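Side-chain contacts in methylaspartate ammonia-lyase (Citrobacter amalonaticus, PDB 1KKO), which catalyses the reversible, magnesium-dependent anti elimination of ammonia from L-threo-3-methylaspartate to give mesaconate, a step in glutamate degradation: residues 197-200 with 201-204; 212-215 with 216-219; 255-258 with 259-262. All blocks are in the same frame, centred on the assembly; numbering follows the deposited sequence.

Contact 1. Residues 197-200 with 201-204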
loop_
_atom_site.group_PDB
_atom_site.type_symbol
_atom_site.label_atom_id
_atom_site.label_comp_id
_atom_site.label_asym_id
_atom_site.label_seq_id
_atom_site.Cartn_x
_atom_site.Cartn_y
_atom_site.Cartn_z
ATOM N N ILE A 197 14.147 -11.308 12.371
ATOM C CA ILE A 197 14.982 -12.372 12.914
ATOM C C ILE A 197 14.251 -12.886 14.153
ATOM O O ILE A 197 14.513 -12.469 15.273
ATOM C CB ILE A 197 16.383 -11.819 13.227
ATOM C CG1 ILE A 197 17.031 -11.252 11.955
ATOM C CG2 ILE A 197 17.258 -12.876 13.880
ATOM C CD1 ILE A 197 17.344 -12.287 10.890
ATOM N N ASN A 198 13.309 -13.799 13.939
ATOM C CA ASN A 198 12.414 -14.215 15.010
ATOM C C ASN A 198 12.484 -15.707 15.365
ATOM O O ASN A 198 11.583 -16.217 16.036
ATOM C CB ASN A 198 10.972 -13.821 14.669
ATOM C CG ASN A 198 10.434 -14.568 13.464
ATOM O OD1 ASN A 198 11.138 -15.369 12.863
ATOM N ND2 ASN A 198 9.188 -14.290 13.098
ATOM N N ASN A 199 13.541 -16.366 14.891
ATOM C CA ASN A 199 13.798 -17.794 15.129
ATOM C C ASN A 199 15.255 -17.972 15.493
ATOM O O ASN A 199 16.125 -17.439 14.817
ATOM C CB ASN A 199 13.491 -18.658 13.884
ATOM C CG ASN A 199 13.777 -20.124 14.114
ATOM O OD1 ASN A 199 14.914 -20.587 13.973
ATOM N ND2 ASN A 199 12.743 -20.869 14.497
ATOM N N VAL A 200 15.527 -18.756 16.535
ATOM C CA VAL A 200 16.907 -19.016 16.921
ATOM C C VAL A 200 17.667 -19.921 15.943
ATOM O O VAL A 200 18.720 -19.553 15.451
ATOM C CB VAL A 200 16.987 -19.636 18.325
ATOM C CG1 VAL A 200 18.403 -20.101 18.603
ATOM C CG2 VAL A 200 16.542 -18.634 19.383
ATOM N N GLU A 201 17.146 -21.103 15.656
ATOM C CA GLU A 201 17.928 -22.040 14.841
ATOM C C GLU A 201 18.182 -21.544 13.422
ATOM O O GLU A 201 19.301 -21.654 12.898
ATOM C CB GLU A 201 17.261 -23.411 14.778
ATOM C CG GLU A 201 17.663 -24.366 15.895
ATOM C CD GLU A 201 19.160 -24.631 15.965
ATOM O OE1 GLU A 201 19.771 -25.007 14.936
ATOM O OE2 GLU A 201 19.726 -24.457 17.056
ATOM N N GLU A 202 17.162 -20.955 12.810
ATOM C CA GLU A 202 17.258 -20.638 11.390
ATOM C C GLU A 202 17.515 -19.196 11.027
ATOM O O GLU A 202 17.938 -18.929 9.912
ATOM C CB GLU A 202 15.995 -21.087 10.680
ATOM C CG GLU A 202 15.733 -22.578 10.821
ATOM C CD GLU A 202 16.990 -23.428 10.688
ATOM O OE1 GLU A 202 17.880 -23.094 9.872
ATOM O OE2 GLU A 202 17.095 -24.447 11.403
ATOM N N LYS A 203 17.244 -18.269 11.941
ATOM C CA LYS A 203 17.389 -16.851 11.619
ATOM C C LYS A 203 18.548 -16.214 12.389
ATOM O O LYS A 203 19.398 -15.567 11.809
ATOM C CB LYS A 203 16.043 -16.135 11.804
ATOM C CG LYS A 203 14.992 -16.650 10.797
ATOM C CD LYS A 203 13.577 -16.164 11.065
ATOM C CE LYS A 203 12.574 -16.828 10.116
ATOM N NZ LYS A 203 11.184 -16.395 10.376
ATOM N N LEU A 204 18.609 -16.435 13.695
ATOM C CA LEU A 204 19.711 -15.883 14.470
ATOM C C LEU A 204 20.916 -16.808 14.419
ATOM O O LEU A 204 22.051 -16.373 14.246
ATOM C CB LEU A 204 19.295 -15.711 15.927
ATOM C CG LEU A 204 20.386 -15.284 16.922
ATOM C CD1 LEU A 204 20.936 -13.899 16.594
ATOM C CD2 LEU A 204 19.832 -15.313 18.339
#
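N199 O takes two backbone donors from the first turn of helix 200-204: L204 N at 2.9 Å and K203 N at 3.2 Å. The five-residue reach to L204 marks a wider, pi-type turn. N199 itself stands at the N-cap. With CG anti to the backbone N (chi1 179°), its side chain folds over the end of the helix, and OD1 accepts from E202 N at 2.6 Å in an almost straight bond (170° at the hydrogen). K203 runs out extended beyond CG, back past the cap; its CD lies on N199 CB at 3.8 Å, and NZ reaches N198 OD1 at 2.7 Å. D175 gives the same ammonium a salt bridge, so the lysine ties the loop to a carboxylate beyond it. On another side of the turn, I197 CG2 packs against L204 CB at 4.0 Å, while V200 and L204 both lean on T242 and I246 of helix 242-246. I197 also shares backbone hydrogen bonding with the magnesium ligand D238. This is an Asn N-cap on a short helix, set in the loop that follows barrel strand 191-194 of the enolase-superfamily TIM barrel.

Contact 2. Residues 212-215 with 216-219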
loop_
_atom_site.group_PDB
_atom_site.type_symbol
_atom_site.label_atom_id
_atom_site.label_comp_id
_atom_site.label_asym_id
_atom_site.label_seq_id
_atom_site.Cartn_x
_atom_site.Cartn_y
_atom_site.Cartn_z
ATOM N N ARG A 212 25.082 -13.055 12.069
ATOM C CA ARG A 212 26.370 -12.474 11.725
ATOM C C ARG A 212 26.575 -12.481 10.212
ATOM O O ARG A 212 26.954 -11.473 9.611
ATOM C CB ARG A 212 27.501 -13.254 12.387
ATOM C CG ARG A 212 28.862 -12.722 12.021
ATOM C CD ARG A 212 30.009 -13.501 12.624
ATOM N NE ARG A 212 29.808 -13.633 14.054
ATOM C CZ ARG A 212 29.960 -12.650 14.926
ATOM N NH1 ARG A 212 30.345 -11.440 14.529
ATOM N NH2 ARG A 212 29.725 -12.879 16.206
ATOM N N GLU A 213 26.295 -13.628 9.609
ATOM C CA GLU A 213 26.455 -13.805 8.178
ATOM C C GLU A 213 25.459 -12.932 7.413
ATOM O O GLU A 213 25.777 -12.408 6.349
ATOM C CB GLU A 213 26.329 -15.287 7.828
ATOM C CG GLU A 213 27.421 -16.096 8.523
ATOM C CD GLU A 213 27.652 -17.469 7.932
ATOM O OE1 GLU A 213 27.728 -17.576 6.691
ATOM O OE2 GLU A 213 27.781 -18.439 8.718
ATOM N N TYR A 214 24.267 -12.758 7.974
ATOM C CA TYR A 214 23.278 -11.890 7.346
ATOM C C TYR A 214 23.714 -10.419 7.344
ATOM O O TYR A 214 23.552 -9.720 6.340
ATOM C CB TYR A 214 21.917 -12.032 8.020
ATOM C CG TYR A 214 20.908 -11.111 7.374
ATOM C CD1 TYR A 214 20.382 -11.406 6.122
ATOM C CD2 TYR A 214 20.525 -9.920 7.981
ATOM C CE1 TYR A 214 19.494 -10.559 5.507
ATOM C CE2 TYR A 214 19.628 -9.077 7.375
ATOM C CZ TYR A 214 19.123 -9.392 6.136
ATOM O OH TYR A 214 18.228 -8.530 5.536
ATOM N N VAL A 215 24.263 -9.933 8.456
ATOM C CA VAL A 215 24.693 -8.545 8.512
ATOM C C VAL A 215 25.767 -8.299 7.460
ATOM O O VAL A 215 25.777 -7.263 6.793
ATOM C CB VAL A 215 25.199 -8.135 9.906
ATOM C CG1 VAL A 215 25.698 -6.710 9.890
ATOM C CG2 VAL A 215 24.088 -8.267 10.935
ATOM N N ARG A 216 26.675 -9.260 7.312
ATOM C CA ARG A 216 27.740 -9.144 6.328
ATOM C C ARG A 216 27.163 -9.140 4.917
ATOM O O ARG A 216 27.579 -8.349 4.066
ATOM C CB ARG A 216 28.736 -10.295 6.490
ATOM C CG ARG A 216 29.924 -10.214 5.548
ATOM C CD ARG A 216 30.739 -8.962 5.713
ATOM N NE ARG A 216 31.413 -8.582 4.479
ATOM C CZ ARG A 216 32.595 -7.987 4.427
ATOM N NH1 ARG A 216 33.248 -7.689 5.546
ATOM N NH2 ARG A 216 33.124 -7.686 3.250
ATOM N N TRP A 217 26.209 -10.033 4.676
ATOM C CA TRP A 217 25.555 -10.101 3.379
ATOM C C TRP A 217 24.877 -8.767 3.088
ATOM O O TRP A 217 24.943 -8.247 1.980
ATOM C CB TRP A 217 24.515 -11.215 3.331
ATOM C CG TRP A 217 23.806 -11.208 2.029
ATOM C CD1 TRP A 217 24.202 -11.826 0.881
ATOM C CD2 TRP A 217 22.623 -10.476 1.699
ATOM N NE1 TRP A 217 23.321 -11.553 -0.136
ATOM C CE2 TRP A 217 22.339 -10.725 0.341
ATOM C CE3 TRP A 217 21.750 -9.654 2.422
ATOM C CZ2 TRP A 217 21.237 -10.170 -0.310
ATOM C CZ3 TRP A 217 20.662 -9.106 1.773
ATOM C CH2 TRP A 217 20.410 -9.373 0.427
ATOM N N LEU A 218 24.233 -8.222 4.113
ATOM C CA LEU A 218 23.486 -6.978 4.008
ATOM C C LEU A 218 24.383 -5.791 3.672
ATOM O O LEU A 218 24.124 -5.054 2.719
ATOM C CB LEU A 218 22.744 -6.754 5.322
ATOM C CG LEU A 218 22.057 -5.416 5.545
ATOM C CD1 LEU A 218 21.028 -5.149 4.463
ATOM C CD2 LEU A 218 21.421 -5.434 6.917
ATOM N N SER A 219 25.448 -5.602 4.441
ATOM C CA SER A 219 26.358 -4.500 4.151
ATOM C C SER A 219 27.050 -4.700 2.792
ATOM O O SER A 219 27.223 -3.746 2.038
ATOM C CB SER A 219 27.365 -4.291 5.274
ATOM O OG SER A 219 28.095 -5.466 5.524
#
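Y214 and W217 both carry CG anti to the backbone N, with chi1 of 179° and 176°, which sends the two rings out the same way from positions three residues apart on helix 209-225. The side chains cross at a slant, the rings nearly parallel but slid apart. Their planes differ by 25°, the centroid of the tyrosine ring and that of the indole six-membered ring are 5.9 Å from one another, and overlap is slight. The closest atoms of the pair are Y214 CE1 and W217 CE3, 3.9 Å apart. L218 has the same first torsion and meets the tyrosine from the next position along, its CD2 lying 4.1 Å from Y214 CE2. The tyrosine thus spans the i+3 and i+4 neighbours, touching one through each of its CE carbons. Beneath the side chains the helix is regular: W217 N donates to E213 O at 2.9 Å, L218 N to Y214 O at 2.8 Å, and S219 N to V215 O at 2.9 Å.

V181 of helix 179-186 packs against Y214, W217 and L218 alike, with the ring of Y178 edge-to-face with the indole, P193 of strand 191-194 touching Y214 and L218, and strand 234-238 meeting V215 and L218. Of the polar ends, S219 OG is hydrogen-bonded to E264 O, and R216 forms a salt bridge with D220 one turn on. The contact is mostly apolar; with so little ring overlap, the aromatic pair counts as ordinary van der Waals contact rather than a true stack, and the bond from Y214 OH to R177 O fixes the far end of the tyrosine within the layer between helix and barrel strands.

Contact 3. Residues 255-258 with 259-262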
loop_
_atom_site.group_PDB
_atom_site.type_symbol
_atom_site.label_atom_id
_atom_site.label_comp_id
_atom_site.label_asym_id
_atom_site.label_seq_id
_atom_site.Cartn_x
_atom_site.Cartn_y
_atom_site.Cartn_z
ATOM N N ALA A 255 25.547 -8.318 25.220
ATOM C CA ALA A 255 26.250 -7.124 24.766
ATOM C C ALA A 255 27.512 -7.480 23.992
ATOM O O ALA A 255 27.821 -6.863 22.983
ATOM C CB ALA A 255 26.585 -6.227 25.934
ATOM N N GLU A 256 28.246 -8.483 24.464
ATOM C CA GLU A 256 29.445 -8.916 23.761
ATOM C C GLU A 256 29.111 -9.315 22.329
ATOM O O GLU A 256 29.799 -8.925 21.389
ATOM C CB GLU A 256 30.096 -10.104 24.481
ATOM C CG GLU A 256 31.256 -10.724 23.715
ATOM C CD GLU A 256 31.760 -12.009 24.345
ATOM O OE1 GLU A 256 30.989 -12.673 25.072
ATOM O OE2 GLU A 256 32.932 -12.358 24.107
ATOM N N TYR A 257 28.063 -10.118 22.173
ATOM C CA TYR A 257 27.663 -10.580 20.851
ATOM C C TYR A 257 27.205 -9.414 19.970
ATOM O O TYR A 257 27.608 -9.299 18.819
ATOM C CB TYR A 257 26.546 -11.616 20.946
ATOM C CG TYR A 257 25.944 -11.902 19.595
ATOM C CD1 TYR A 257 26.641 -12.640 18.651
ATOM C CD2 TYR A 257 24.708 -11.380 19.240
ATOM C CE1 TYR A 257 26.112 -12.883 17.398
ATOM C CE2 TYR A 257 24.167 -11.616 17.989
ATOM C CZ TYR A 257 24.869 -12.371 17.070
ATOM O OH TYR A 257 24.320 -12.607 15.830
ATOM N N ILE A 258 26.345 -8.563 20.516
ATOM C CA ILE A 258 25.845 -7.413 19.767
ATOM C C ILE A 258 27.010 -6.540 19.310
ATOM O O ILE A 258 27.066 -6.110 18.163
ATOM C CB ILE A 258 24.850 -6.618 20.632
ATOM C CG1 ILE A 258 23.549 -7.406 20.801
ATOM C CG2 ILE A 258 24.546 -5.263 20.005
ATOM C CD1 ILE A 258 22.695 -6.926 21.925
ATOM N N ALA A 259 27.960 -6.289 20.203
ATOM C CA ALA A 259 29.119 -5.476 19.852
ATOM C C ALA A 259 29.928 -6.112 18.717
ATOM O O ALA A 259 30.478 -5.414 17.859
ATOM C CB ALA A 259 29.998 -5.267 21.077
ATOM N N SER A 260 29.997 -7.442 18.715
ATOM C CA SER A 260 30.755 -8.167 17.702
ATOM C C SER A 260 30.166 -8.022 16.301
ATOM O O SER A 260 30.836 -8.297 15.310
ATOM C CB SER A 260 30.880 -9.655 18.070
ATOM O OG SER A 260 29.713 -10.397 17.749
ATOM N N LEU A 261 28.908 -7.597 16.211
ATOM C CA LEU A 261 28.280 -7.420 14.909
ATOM C C LEU A 261 28.723 -6.136 14.214
ATOM O O LEU A 261 28.552 -6.007 13.003
ATOM C CB LEU A 261 26.759 -7.429 15.040
ATOM C CG LEU A 261 26.127 -8.730 15.534
ATOM C CD1 LEU A 261 24.633 -8.538 15.707
ATOM C CD2 LEU A 261 26.386 -9.874 14.596
ATOM N N GLU A 262 29.300 -5.189 14.952
ATOM C CA GLU A 262 29.657 -3.908 14.352
ATOM C C GLU A 262 30.557 -4.072 13.138
ATOM O O GLU A 262 30.367 -3.403 12.128
ATOM C CB GLU A 262 30.305 -2.957 15.371
ATOM C CG GLU A 262 30.342 -1.518 14.874
ATOM C CD GLU A 262 30.876 -0.521 15.889
ATOM O OE1 GLU A 262 30.975 -0.855 17.084
ATOM O OE2 GLU A 262 31.180 0.621 15.480
#
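A259 N bonds to A255 O at 2.8 Å and S260 N to E256 O in the usual i to i+4 pattern, but L261 N turns chiefly to I258 O at 3.1 Å, its bond to Y257 O being long and weak, so the backbone tightens near the end of helix 251-260. Y257 O gains a stronger partner in a side chain. S260 OG, placed between its own backbone N and carbonyl carbon (chi1 80°), swings back along the helix and donates to Y257 O at 2.6 Å, in the carbonyl plane and on a lone pair. The serine hydroxyl thereby binds a main-chain carbonyl one turn back, and it has a second partner in R212.

Next to it the phenol of Y257 crosses L261. The leucine lies over one face of the ring, offset toward the rim, with CG 4.1 Å above the plane. Its two methyls lie against the outer end of the ring: CD2 is 3.8 Å from Y257 CZ, and CD1 is 3.9 Å from Y257 CE2. The tyrosine hydroxyl is hydrogen-bonded to G208 O, which holds the phenol end in place.

Y257 and L261 pack on helix 209-225, where both touch L211, Y257 and I258 meet I243 of helix 242-246, and on the other flank A255 touches L295 and A259 touches L298 of helix 281-298. Helix 251-260 is thus wedged between its neighbours on the outside of the barrel, ahead of strand 270-273.

How the contacts relate
The three contacts follow one another along the chain and lie on the same side of the chain's centre. Contacts 1 and 2 have centres 14 Å apart and do not touch, their nearest atoms about 5 Å apart. Contact 3 meets both: L204 CD1 packs 3.7 Å from Y257 OH, and R212 NH2 probably donates to S260 OG at 2.9 Å, while R212 CA lies against L261 CD2. Contact 1 comes nearest the active site, the I197 side chain lying about 6 Å from that of D238, a magnesium ligand, and about 7 Å from that of H194, the transition-state stabiliser. Y214 of contact 2 is about 8 Å from H194, side chain to side chain.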